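Long-range contacts in putative metal-sulfur cluster biosynthesis proteins YuaD (Bacillus subtilis, PDB 1ORU), which is of unknown function but has a MOSC domain and may bind molybdenum and pyridoxal phosphate: residues M4-L15 / Y174-Q185; L106-R114 / A122-D130. All coordinates share one frame; numbering follows the deposited sequence. Where two conformers were deposited one is given.

Contact 1: M4-L15 / Y174-Q185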
loop_
_atom_site.group_PDB
_atom_site.type_symbol
_atom_site.label_atom_id
_atom_site.label_comp_id
_atom_site.label_asym_id
_atom_site.label_seq_id
_atom_site.Cartn_x
_atom_site.Cartn_y
_atom_site.Cartn_z
HETATM N N MSE A 4 -15.586 6.976 5.586
HETATM C CA MSE A 4 -14.557 6.736 4.531
HETATM C C MSE A 4 -14.399 5.239 4.287
HETATM O O MSE A 4 -13.512 4.806 3.546
HETATM C CB MSE A 4 -13.215 7.320 4.964
HETATM C CG MSE A 4 -12.738 6.796 6.303
HETATM SE SE MSE A 4 -11.046 7.541 6.841
HETATM C CE MSE A 4 -9.903 6.040 6.436
ATOM N N TRP A 5 -15.272 4.459 4.917
ATOM C CA TRP A 5 -15.264 3.006 4.804
ATOM C C TRP A 5 -16.654 2.493 4.451
ATOM O O TRP A 5 -17.523 2.443 5.317
ATOM C CB TRP A 5 -14.836 2.373 6.139
ATOM C CG TRP A 5 -13.408 2.604 6.509
ATOM C CD1 TRP A 5 -12.933 3.314 7.582
ATOM C CD2 TRP A 5 -12.263 2.161 5.783
ATOM N NE1 TRP A 5 -11.557 3.342 7.560
ATOM C CE2 TRP A 5 -11.122 2.639 6.466
ATOM C CE3 TRP A 5 -12.088 1.405 4.620
ATOM C CZ2 TRP A 5 -9.824 2.388 6.019
ATOM C CZ3 TRP A 5 -10.800 1.157 4.177
ATOM C CH2 TRP A 5 -9.685 1.645 4.875
ATOM N N LYS A 6 -16.881 2.122 3.194
ATOM C CA LYS A 6 -18.189 1.583 2.827
ATOM C C LYS A 6 -18.048 0.064 2.779
ATOM O O LYS A 6 -17.169 -0.464 2.098
ATOM C CB LYS A 6 -18.659 2.113 1.465
ATOM C CG LYS A 6 -17.807 1.691 0.277
ATOM C CD LYS A 6 -18.439 2.108 -1.055
ATOM C CE LYS A 6 -17.495 1.845 -2.230
ATOM N NZ LYS A 6 -18.078 2.189 -3.559
ATOM N N ARG A 7 -18.905 -0.634 3.515
ATOM C CA ARG A 7 -18.847 -2.089 3.557
ATOM C C ARG A 7 -19.794 -2.791 2.599
ATOM O O ARG A 7 -20.921 -2.350 2.384
ATOM C CB ARG A 7 -19.127 -2.585 4.978
ATOM C CG ARG A 7 -18.012 -2.297 5.960
ATOM C CD ARG A 7 -18.468 -2.534 7.385
ATOM N NE ARG A 7 -19.600 -1.676 7.715
ATOM C CZ ARG A 7 -20.165 -1.609 8.914
ATOM N NH1 ARG A 7 -19.703 -2.354 9.910
ATOM N NH2 ARG A 7 -21.193 -0.795 9.115
HETATM N N MSE A 8 -19.316 -3.883 2.008
HETATM C CA MSE A 8 -20.103 -4.675 1.068
HETATM C C MSE A 8 -19.701 -6.144 1.172
HETATM O O MSE A 8 -18.562 -6.459 1.524
HETATM C CB MSE A 8 -19.889 -4.166 -0.361
HETATM C CG MSE A 8 -18.436 -4.143 -0.812
HETATM SE SE MSE A 8 -18.170 -3.188 -2.474
HETATM C CE MSE A 8 -17.876 -1.425 -1.751
ATOM N N THR A 9 -20.640 -7.038 0.876
ATOM C CA THR A 9 -20.378 -8.469 0.944
ATOM C C THR A 9 -20.179 -9.048 -0.452
ATOM O O THR A 9 -20.904 -8.697 -1.385
ATOM C CB THR A 9 -21.548 -9.201 1.629
ATOM O OG1 THR A 9 -21.666 -8.739 2.981
ATOM C CG2 THR A 9 -21.315 -10.706 1.635
ATOM N N ALA A 10 -19.176 -9.909 -0.590
ATOM C CA ALA A 10 -18.891 -10.572 -1.857
ATOM C C ALA A 10 -18.526 -12.019 -1.548
ATOM O O ALA A 10 -18.711 -12.485 -0.418
ATOM C CB ALA A 10 -17.754 -9.876 -2.596
ATOM N N LYS A 11 -17.989 -12.721 -2.539
ATOM C CA LYS A 11 -17.661 -14.125 -2.367
ATOM C C LYS A 11 -16.374 -14.565 -3.048
ATOM O O LYS A 11 -16.046 -14.104 -4.136
ATOM C CB LYS A 11 -18.826 -14.970 -2.901
ATOM C CG LYS A 11 -18.616 -16.476 -2.876
ATOM C CD LYS A 11 -19.855 -17.187 -3.425
ATOM C CE LYS A 11 -19.719 -18.696 -3.408
ATOM N NZ LYS A 11 -20.919 -19.356 -4.011
ATOM N N ALA A 12 -15.647 -15.464 -2.389
ATOM C CA ALA A 12 -14.422 -16.011 -2.952
ATOM C C ALA A 12 -14.860 -17.287 -3.673
ATOM O O ALA A 12 -15.075 -18.321 -3.037
ATOM C CB ALA A 12 -13.428 -16.342 -1.838
ATOM N N GLU A 13 -15.024 -17.201 -4.993
ATOM C CA GLU A 13 -15.451 -18.347 -5.801
ATOM C C GLU A 13 -14.369 -19.405 -5.923
ATOM O O GLU A 13 -14.665 -20.602 -5.938
ATOM C CB GLU A 13 -15.847 -17.909 -7.215
ATOM C CG GLU A 13 -17.095 -17.062 -7.310
ATOM C CD GLU A 13 -18.377 -17.847 -7.052
ATOM O OE1 GLU A 13 -18.315 -19.085 -6.881
ATOM O OE2 GLU A 13 -19.453 -17.216 -7.031
ATOM N N GLY A 14 -13.119 -18.963 -6.021
ATOM C CA GLY A 14 -12.025 -19.904 -6.157
ATOM C C GLY A 14 -10.732 -19.449 -5.514
ATOM O O GLY A 14 -10.471 -18.249 -5.402
ATOM N N LEU A 15 -9.933 -20.418 -5.079
ATOM C CA LEU A 15 -8.639 -20.160 -4.453
ATOM C C LEU A 15 -7.621 -20.958 -5.265
ATOM O O LEU A 15 -7.912 -22.083 -5.693
ATOM C CB LEU A 15 -8.644 -20.637 -3.000
ATOM C CG LEU A 15 -9.718 -20.033 -2.094
ATOM C CD1 LEU A 15 -9.608 -20.663 -0.710
ATOM C CD2 LEU A 15 -9.558 -18.509 -2.016
ATOM N N TYR A 174 -11.241 -20.471 2.644
ATOM C CA TYR A 174 -11.847 -21.653 2.033
ATOM C C TYR A 174 -12.706 -21.330 0.818
ATOM O O TYR A 174 -13.288 -20.253 0.728
ATOM C CB TYR A 174 -12.709 -22.359 3.082
ATOM C CG TYR A 174 -11.989 -22.598 4.397
ATOM C CD1 TYR A 174 -11.252 -23.764 4.611
ATOM C CD2 TYR A 174 -12.031 -21.649 5.420
ATOM C CE1 TYR A 174 -10.577 -23.983 5.818
ATOM C CE2 TYR A 174 -11.361 -21.853 6.629
ATOM C CZ TYR A 174 -10.635 -23.023 6.822
ATOM O OH TYR A 174 -9.966 -23.229 8.018
ATOM N N THR A 175 -12.795 -22.278 -0.108
ATOM C CA THR A 175 -13.600 -22.097 -1.317
ATOM C C THR A 175 -15.043 -21.717 -0.963
ATOM O O THR A 175 -15.664 -22.343 -0.105
ATOM C CB THR A 175 -13.631 -23.395 -2.154
ATOM O OG1 THR A 175 -12.291 -23.802 -2.456
ATOM C CG2 THR A 175 -14.394 -23.176 -3.453
ATOM N N GLY A 176 -15.569 -20.687 -1.619
ATOM C CA GLY A 176 -16.937 -20.264 -1.357
ATOM C C GLY A 176 -17.132 -19.319 -0.183
ATOM O O GLY A 176 -18.257 -18.902 0.103
ATOM N N ASP A 177 -16.047 -18.984 0.508
ATOM C CA ASP A 177 -16.122 -18.071 1.642
ATOM C C ASP A 177 -16.801 -16.763 1.273
ATOM O O ASP A 177 -16.535 -16.192 0.216
ATOM C CB ASP A 177 -14.721 -17.724 2.159
ATOM C CG ASP A 177 -14.219 -18.691 3.206
ATOM O OD1 ASP A 177 -14.974 -19.616 3.582
ATOM O OD2 ASP A 177 -13.063 -18.514 3.660
ATOM N N GLU A 178 -17.670 -16.288 2.156
ATOM C CA GLU A 178 -18.325 -15.008 1.939
ATOM C C GLU A 178 -17.300 -14.005 2.474
ATOM O O GLU A 178 -16.743 -14.199 3.558
ATOM C CB GLU A 178 -19.621 -14.933 2.745
ATOM C CG GLU A 178 -20.608 -13.902 2.232
ATOM C CD GLU A 178 -21.910 -13.904 3.012
ATOM O OE1 GLU A 178 -21.892 -13.526 4.203
ATOM O OE2 GLU A 178 -22.947 -14.289 2.434
ATOM N N ILE A 179 -17.013 -12.955 1.715
ATOM C CA ILE A 179 -16.038 -11.980 2.172
ATOM C C ILE A 179 -16.658 -10.618 2.449
ATOM O O ILE A 179 -17.686 -10.248 1.867
ATOM C CB ILE A 179 -14.883 -11.815 1.159
ATOM C CG1 ILE A 179 -15.433 -11.493 -0.235
ATOM C CG2 ILE A 179 -14.049 -13.083 1.137
ATOM C CD1 ILE A 179 -14.350 -11.173 -1.261
ATOM N N GLU A 180 -16.021 -9.885 3.353
ATOM C CA GLU A 180 -16.466 -8.557 3.741
ATOM C C GLU A 180 -15.476 -7.563 3.154
ATOM O O GLU A 180 -14.298 -7.585 3.506
ATOM C CB GLU A 180 -16.463 -8.440 5.264
ATOM C CG GLU A 180 -17.123 -7.193 5.806
ATOM C CD GLU A 180 -18.633 -7.282 5.773
ATOM O OE1 GLU A 180 -19.295 -6.340 6.261
ATOM O OE2 GLU A 180 -19.156 -8.298 5.261
ATOM N N VAL A 181 -15.943 -6.704 2.254
ATOM C CA VAL A 181 -15.061 -5.720 1.640
ATOM C C VAL A 181 -15.267 -4.357 2.283
ATOM O O VAL A 181 -16.397 -3.874 2.377
ATOM C CB VAL A 181 -15.317 -5.610 0.116
ATOM C CG1 VAL A 181 -14.381 -4.569 -0.505
ATOM C CG2 VAL A 181 -15.110 -6.976 -0.543
ATOM N N HIS A 182 -14.174 -3.767 2.762
ATOM C CA HIS A 182 -14.204 -2.443 3.374
ATOM C C HIS A 182 -13.544 -1.536 2.343
ATOM O O HIS A 182 -12.312 -1.465 2.251
ATOM C CB HIS A 182 -13.422 -2.453 4.688
ATOM C CG HIS A 182 -13.989 -3.388 5.712
ATOM N ND1 HIS A 182 -14.876 -2.979 6.684
ATOM C CD2 HIS A 182 -13.837 -4.722 5.876
ATOM C CE1 HIS A 182 -15.247 -4.024 7.405
ATOM N NE2 HIS A 182 -14.632 -5.095 6.933
ATOM N N SER A 183 -14.378 -0.876 1.544
ATOM C CA SER A 183 -13.907 -0.005 0.474
ATOM C C SER A 183 -13.506 1.380 0.968
ATOM O O SER A 183 -14.328 2.125 1.506
ATOM C CB SER A 183 -14.990 0.103 -0.604
ATOM O OG SER A 183 -14.484 0.680 -1.792
ATOM N N TYR A 184 -12.234 1.719 0.775
ATOM C CA TYR A 184 -11.696 3.007 1.204
ATOM C C TYR A 184 -12.247 4.167 0.378
ATOM O O TYR A 184 -12.373 4.065 -0.845
ATOM C CB TYR A 184 -10.170 2.991 1.106
ATOM C CG TYR A 184 -9.505 4.286 1.527
ATOM C CD1 TYR A 184 -9.590 4.744 2.844
ATOM C CD2 TYR A 184 -8.783 5.052 0.610
ATOM C CE1 TYR A 184 -8.970 5.932 3.236
ATOM C CE2 TYR A 184 -8.158 6.242 0.994
ATOM C CZ TYR A 184 -8.255 6.673 2.308
ATOM O OH TYR A 184 -7.634 7.843 2.694
ATOM N N GLN A 185 -12.550 5.275 1.055
ATOM C CA GLN A 185 -13.091 6.465 0.402
ATOM C C GLN A 185 -12.209 7.697 0.606
ATOM O O GLN A 185 -11.190 7.592 1.320
ATOM C CB GLN A 185 -14.496 6.757 0.933
ATOM C CG GLN A 185 -15.427 5.562 0.884
ATOM C CD GLN A 185 -15.598 5.013 -0.518
ATOM O OE1 GLN A 185 -16.167 3.942 -0.710
ATOM N NE2 GLN A 185 -15.107 5.751 -1.509
HETATM O O HOH W 1 -21.104 -5.946 4.344
HETATM O O HOH W 2 -11.102 -23.060 -4.780
#

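Contact 2: L106-R114 / A122-D130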
loop_
_atom_site.group_PDB
_atom_site.type_symbol
_atom_site.label_atom_id
_atom_site.label_comp_id
_atom_site.label_asym_id
_atom_site.label_seq_id
_atom_site.Cartn_x
_atom_site.Cartn_y
_atom_site.Cartn_z
ATOM N N LEU A 106 -14.064 -4.667 -9.329
ATOM C CA LEU A 106 -12.961 -4.977 -8.421
ATOM C C LEU A 106 -11.698 -4.169 -8.662
ATOM O O LEU A 106 -11.065 -3.686 -7.719
ATOM C CB LEU A 106 -12.597 -6.458 -8.530
ATOM C CG LEU A 106 -11.317 -6.884 -7.802
ATOM C CD1 LEU A 106 -11.530 -6.797 -6.296
ATOM C CD2 LEU A 106 -10.942 -8.304 -8.222
ATOM N N THR A 107 -11.318 -4.035 -9.924
ATOM C CA THR A 107 -10.100 -3.321 -10.264
ATOM C C THR A 107 -10.072 -1.886 -9.739
ATOM O O THR A 107 -8.994 -1.320 -9.521
ATOM C CB THR A 107 -9.875 -3.351 -11.792
ATOM O OG1 THR A 107 -9.820 -4.718 -12.228
ATOM C CG2 THR A 107 -8.566 -2.669 -12.160
ATOM N N SER A 108 -11.245 -1.304 -9.509
ATOM C CA SER A 108 -11.314 0.066 -9.001
ATOM C C SER A 108 -11.197 0.172 -7.481
ATOM O O SER A 108 -11.133 1.278 -6.949
ATOM C CB SER A 108 -12.615 0.739 -9.439
ATOM O OG SER A 108 -12.653 0.900 -10.845
ATOM N N LEU A 109 -11.186 -0.958 -6.780
ATOM C CA LEU A 109 -11.080 -0.926 -5.321
ATOM C C LEU A 109 -9.826 -0.139 -4.939
ATOM O O LEU A 109 -8.709 -0.515 -5.295
ATOM C CB LEU A 109 -11.002 -2.345 -4.760
ATOM C CG LEU A 109 -11.082 -2.467 -3.234
ATOM C CD1 LEU A 109 -12.458 -2.029 -2.744
ATOM C CD2 LEU A 109 -10.813 -3.905 -2.830
ATOM N N LYS A 110 -10.005 0.942 -4.193
ATOM C CA LYS A 110 -8.873 1.783 -3.825
ATOM C C LYS A 110 -7.878 1.191 -2.834
ATOM O O LYS A 110 -8.226 0.361 -1.996
ATOM C CB LYS A 110 -9.380 3.131 -3.306
ATOM C CG LYS A 110 -10.099 3.948 -4.367
ATOM C CD LYS A 110 -10.680 5.234 -3.804
ATOM C CE LYS A 110 -11.442 6.009 -4.876
ATOM N NZ LYS A 110 -12.158 7.198 -4.316
ATOM N N GLU A 111 -6.624 1.619 -2.960
ATOM C CA GLU A 111 -5.572 1.171 -2.060
ATOM C C GLU A 111 -6.025 1.558 -0.651
ATOM O O GLU A 111 -6.596 2.631 -0.454
ATOM C CB GLU A 111 -4.239 1.858 -2.409
ATOM C CG GLU A 111 -3.615 1.410 -3.746
ATOM C CD GLU A 111 -4.109 2.202 -4.958
ATOM O OE1 GLU A 111 -5.228 2.758 -4.908
ATOM O OE2 GLU A 111 -3.376 2.257 -5.977
ATOM N N GLY A 112 -5.789 0.687 0.325
ATOM C CA GLY A 112 -6.214 0.991 1.681
ATOM C C GLY A 112 -7.482 0.237 2.046
ATOM O O GLY A 112 -7.840 0.136 3.221
ATOM N N SER A 113 -8.179 -0.274 1.034
ATOM C CA SER A 113 -9.392 -1.049 1.266
ATOM C C SER A 113 -8.961 -2.389 1.853
ATOM O O SER A 113 -7.824 -2.817 1.667
ATOM C CB SER A 113 -10.144 -1.299 -0.050
ATOM O OG SER A 113 -10.602 -0.088 -0.633
ATOM N N ARG A 114 -9.873 -3.047 2.558
ATOM C CA ARG A 114 -9.599 -4.346 3.160
ATOM C C ARG A 114 -10.621 -5.375 2.712
ATOM O O ARG A 114 -11.785 -5.040 2.486
ATOM C CB ARG A 114 -9.671 -4.257 4.688
ATOM C CG ARG A 114 -8.370 -3.957 5.380
ATOM C CD ARG A 114 -7.925 -2.525 5.192
ATOM N NE ARG A 114 -6.855 -2.232 6.138
ATOM C CZ ARG A 114 -6.503 -1.013 6.523
ATOM N NH1 ARG A 114 -7.133 0.053 6.036
ATOM N NH2 ARG A 114 -5.535 -0.863 7.421
ATOM N N ALA A 122 -7.183 -11.309 6.601
ATOM C CA ALA A 122 -7.477 -10.035 5.951
ATOM C C ALA A 122 -6.422 -9.609 4.942
ATOM O O ALA A 122 -5.218 -9.768 5.163
ATOM C CB ALA A 122 -7.648 -8.943 7.007
ATOM N N LEU A 123 -6.894 -9.061 3.828
ATOM C CA LEU A 123 -6.020 -8.583 2.765
ATOM C C LEU A 123 -6.089 -7.062 2.664
ATOM O O LEU A 123 -7.173 -6.465 2.747
ATOM C CB LEU A 123 -6.432 -9.203 1.423
ATOM C CG LEU A 123 -6.365 -10.733 1.334
ATOM C CD1 LEU A 123 -6.802 -11.200 -0.044
ATOM C CD2 LEU A 123 -4.951 -11.187 1.622
ATOM N N LEU A 124 -4.924 -6.443 2.498
ATOM C CA LEU A 124 -4.819 -4.994 2.354
ATOM C C LEU A 124 -4.659 -4.724 0.862
ATOM O O LEU A 124 -3.732 -5.228 0.236
ATOM C CB LEU A 124 -3.590 -4.475 3.106
ATOM C CG LEU A 124 -3.195 -3.016 2.851
ATOM C CD1 LEU A 124 -4.265 -2.078 3.404
ATOM C CD2 LEU A 124 -1.842 -2.737 3.507
ATOM N N CYS A 125 -5.554 -3.930 0.289
ATOM C CA CYS A 125 -5.471 -3.642 -1.143
ATOM C C CYS A 125 -4.275 -2.756 -1.531
ATOM O O CYS A 125 -4.095 -1.654 -0.993
ATOM C CB CYS A 125 -6.767 -2.989 -1.621
ATOM S SG CYS A 125 -6.770 -2.687 -3.399
ATOM N N GLU A 126 -3.455 -3.251 -2.457
ATOM C CA GLU A 126 -2.307 -2.500 -2.943
ATOM C C GLU A 126 -2.488 -2.019 -4.388
ATOM O O GLU A 126 -1.516 -1.815 -5.123
ATOM C CB GLU A 126 -1.021 -3.321 -2.812
ATOM C CG GLU A 126 -0.494 -3.421 -1.377
ATOM C CD GLU A 126 -0.018 -2.086 -0.813
ATOM O OE1 GLU A 126 0.636 -1.326 -1.555
ATOM O OE2 GLU A 126 -0.278 -1.800 0.379
ATOM N N GLY A 127 -3.739 -1.856 -4.797
ATOM C CA GLY A 127 -4.013 -1.322 -6.118
ATOM C C GLY A 127 -4.114 -2.239 -7.315
ATOM O O GLY A 127 -4.022 -3.462 -7.211
ATOM N N GLU A 128 -4.284 -1.609 -8.472
ATOM C CA GLU A 128 -4.435 -2.314 -9.735
ATOM C C GLU A 128 -3.254 -3.168 -10.144
ATOM O O GLU A 128 -2.099 -2.798 -9.953
ATOM C CB GLU A 128 -4.694 -1.327 -10.871
ATOM C CG GLU A 128 -5.895 -0.432 -10.693
ATOM C CD GLU A 128 -6.161 0.397 -11.931
ATOM O OE1 GLU A 128 -7.008 1.314 -11.868
ATOM O OE2 GLU A 128 -5.520 0.129 -12.971
ATOM N N ASN A 129 -3.563 -4.312 -10.735
ATOM C CA ASN A 129 -2.533 -5.204 -11.231
ATOM C C ASN A 129 -2.456 -4.880 -12.721
ATOM O O ASN A 129 -3.374 -5.191 -13.480
ATOM C CB ASN A 129 -2.944 -6.658 -11.005
ATOM C CG ASN A 129 -1.851 -7.635 -11.370
ATOM O OD1 ASN A 129 -0.681 -7.260 -11.496
ATOM N ND2 ASN A 129 -2.221 -8.901 -11.533
ATOM N N ASP A 130 -1.368 -4.235 -13.130
ATOM C CA ASP A 130 -1.182 -3.850 -14.525
ATOM C C ASP A 130 -0.946 -5.077 -15.403
ATOM O O ASP A 130 -0.089 -5.905 -15.103
ATOM C CB ASP A 130 0.004 -2.886 -14.638
ATOM C CG ASP A 130 0.127 -2.265 -16.012
ATOM O OD1 ASP A 130 -0.847 -1.628 -16.465
ATOM O OD2 ASP A 130 1.201 -2.408 -16.634
HETATM O O HOH W 3 -4.137 1.251 -8.441
#

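Contact 1: M4-L15 / Y174-Q185
Backbone hydrogen bonds join K6 with S183, M8 with V181 and A10 with I179 in both directions, pairing strand 5-15 antiparallel with strand 178-184. V181 N meets M8 O at 2.7 Å, nearly in line with the carbonyl. Beyond these pairs A12 N bonds to D177 O and G176 N to A12 O, so the type II turn Y174-D177 is tied to the strand too. The two strands thereby bring the N-terminal and C-terminal ends of the modelled chain together in the mixed sheet of the MOSC domain, where strand 114-116 flanks 178-184 on its other edge. Side-chain packing divides between the two faces. On one, Y184 CD1 lies over one face of the W5 ring, toward its rim, 3.7 Å from W5 CH2; the ring planes meet obliquely at 55°. The CG and CD of R7 run alongside the H182 ring, CG 3.3 Å from ND1. On the other, M8 CG leans on V181 CB at 3.6 Å, and A10 CB meets I179 CG1, whose first torsion (chi1 54°) folds it back over the A10 carbonyl. One water donates to E180 OE1 at 2.7 Å and also bonds T9 OG1; another joins L15 N to T175 OG1.

Contact 2: L106-R114 / A122-D130
C125 sits at the tight centre of the contact, its SG 3.5 Å from L109 O and its backbone N and O both bonded to the turn K110-S113. C125 N reaches S113 O at 2.9 Å in a nearly straight bond (172°), while G112 N gives a longer one to C125 O. The type II turn that presents these groups is fastened internally, as S113 N and S113 OG approach K110 O from the same face of its plane. Next to it, R114 and L124 lie side by side, with L124 CD1 3.8 Å over one guanidinium face near its rim; R114 NE is salt-bridged to E168. Toward E128 the contact is looser and wetter. E111, bent at chi2 (87°), rests CG 3.4 Å from G127 N, and a water spans E111 OE2 and E128 N. Shortening E111 to an alanine would probably leave that water without its carboxylate partner and remove the CG contact with G127. At the exposed end, the side chains of E128 and T107 cross at about a right angle, CG of E128 3.8 Å from CG2 of T107. The turn K110-S113 opens the beta hairpin of the MOSC domain in which strand 114-116 pairs antiparallel with strand 122-128.

Contact 2 is nested within the chain loop that contact 1 closes, and their centres lie about 11 Å apart in the same mixed sheet. Strand 178-184 joins them: H182 N lies 2.7 Å from R114 O, probably a hydrogen bond, and Y184 N is probably bonded to S113 OG at 2.8 Å. S113 therefore ties the turn of 106-114 to both 122-130 and 174-185. L109 packs on V181 and S183, extending the apolar side of contact 1 toward C125. Both contacts also reach the second subunit: W5 and H182 pack on M56 of that subunit, and E111 meets its own counterpart there.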